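PDB 1WXQ: GTP-binding protein, which probably binds GTP and may hydrolyse nucleotides, as expected of an Obg-type GTPase that also carries a TGS domain. Local coordinates for residues N61-Y64 and A69-P72. Residues are numbered along the deposited sequence; the frame is centred on the assembly and turned at random.
Sequences NYEY and ALIP
The ring of Pro72 lies against the backbone of Asn61 and Tyr62, its CG 3.3 Å from Asn61 O and its CD 3.9 Å from Tyr62 CA. Proline suits this end of the pairing: its nitrogen carries no hydrogen to offer the approaching chain, and the ring presents carbon instead. Tyr62 adds its CB, 4.2 Å from Pro72 CD and 3.7 Å from Leu70 O. Its CG stands between the backbone N and the carbonyl carbon (chi1 68°), and the aromatic ring turns away from residues 69-72, its hydroxyl hydrogen-bonding to Leu339 O.

A backbone hydrogen bond runs from Leu70 N to Glu63 O at 3.1 Å. It is nearly straight, with an N-H...O angle of 165°. The Glu63 and Leu70 side chains meet at a slant. With CG anti to the backbone N (chi1 164°) and the chain extended beyond it, Glu63 brings its carboxylate beside one methyl of Leu70, OE2 lying 4.0 Å from CD2. Glutamate suits the place because its long chain carries the carboxylate to Arg65, with which OE2 forms a salt bridge. Leucine fits because its apolar side chain also packs on Ile45 of strand 39-47.

The two segments flank the short turn of a beta hairpin, whose incoming arm is still largely loop. Strand 68-77 belongs to the sheet of the GTPase region and pairs antiparallel with strand 39-47, through backbone bonds of Ala69 to Thr46 and Ile71 to Ala44. Ala69 and Ile71 also touch Tyr323 and Pro321 of strand 319-325, bringing the hairpin against the neighbouring four-stranded sheet.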
# COMPACT_ATOMS: atom_id res chain seq x y z
N ASN A 61 19.73 1.90 -3.16
CA ASN A 61 18.44 1.33 -3.53
C ASN A 61 17.37 2.42 -3.67
O ASN A 61 16.28 2.21 -4.17
CB ASN A 61 18.06 0.27 -2.50
CG ASN A 61 18.16 0.86 -1.11
OD1 ASN A 61 18.37 2.06 -0.93
ND2 ASN A 61 18.01 -0.02 -0.11
N TYR A 62 17.72 3.62 -3.17
CA TYR A 62 16.78 4.73 -3.24
C TYR A 62 17.37 5.99 -3.87
O TYR A 62 18.19 5.95 -4.78
CB TYR A 62 16.33 5.02 -1.81
CG TYR A 62 17.48 5.57 -1.03
CD1 TYR A 62 18.57 4.76 -0.74
CD2 TYR A 62 17.44 6.88 -0.54
CE1 TYR A 62 19.62 5.25 0.03
CE2 TYR A 62 18.48 7.37 0.23
CZ TYR A 62 19.57 6.56 0.52
OH TYR A 62 20.62 7.04 1.27
N GLU A 63 16.89 7.15 -3.38
CA GLU A 63 17.37 8.42 -3.93
C GLU A 63 17.16 9.57 -2.94
O GLU A 63 16.10 9.72 -2.35
CB GLU A 63 16.62 8.69 -5.23
CG GLU A 63 16.75 10.15 -5.69
CD GLU A 63 15.83 10.39 -6.86
OE1 GLU A 63 15.48 9.43 -7.54
OE2 GLU A 63 15.46 11.54 -7.09
N TYR A 64 18.22 10.37 -2.86
CA TYR A 64 18.21 11.56 -2.01
C TYR A 64 17.62 12.71 -2.80
O TYR A 64 17.71 12.73 -4.03
CB TYR A 64 19.62 11.94 -1.57
CG TYR A 64 19.65 12.91 -0.40
CD1 TYR A 64 20.65 13.86 -0.27
CD2 TYR A 64 18.68 12.84 0.60
CE1 TYR A 64 20.69 14.74 0.82
CE2 TYR A 64 18.70 13.70 1.69
CZ TYR A 64 19.71 14.65 1.80
OH TYR A 64 19.73 15.51 2.87
N ALA A 69 13.59 11.50 1.47
CA ALA A 69 13.89 10.17 0.97
C ALA A 69 12.84 9.71 -0.04
O ALA A 69 11.64 9.69 0.26
CB ALA A 69 13.95 9.19 2.14
N LEU A 70 13.28 9.36 -1.24
CA LEU A 70 12.37 8.86 -2.26
C LEU A 70 12.65 7.36 -2.45
O LEU A 70 13.50 6.96 -3.23
CB LEU A 70 12.56 9.62 -3.57
CG LEU A 70 11.91 11.01 -3.65
CD1 LEU A 70 12.63 11.99 -2.73
CD2 LEU A 70 11.95 11.50 -5.08
N ILE A 71 11.91 6.55 -1.70
CA ILE A 71 12.03 5.09 -1.72
C ILE A 71 11.12 4.51 -2.79
O ILE A 71 9.91 4.74 -2.76
CB ILE A 71 11.61 4.53 -0.35
CG1 ILE A 71 12.09 5.48 0.76
CG2 ILE A 71 12.18 3.14 -0.15
CD1 ILE A 71 11.54 5.18 2.13
N PRO A 72 11.67 3.74 -3.75
CA PRO A 72 10.89 3.13 -4.83
C PRO A 72 9.87 2.06 -4.40
O PRO A 72 10.09 1.34 -3.43
CB PRO A 72 11.96 2.57 -5.77
CG PRO A 72 13.08 2.25 -4.85
CD PRO A 72 13.11 3.46 -3.93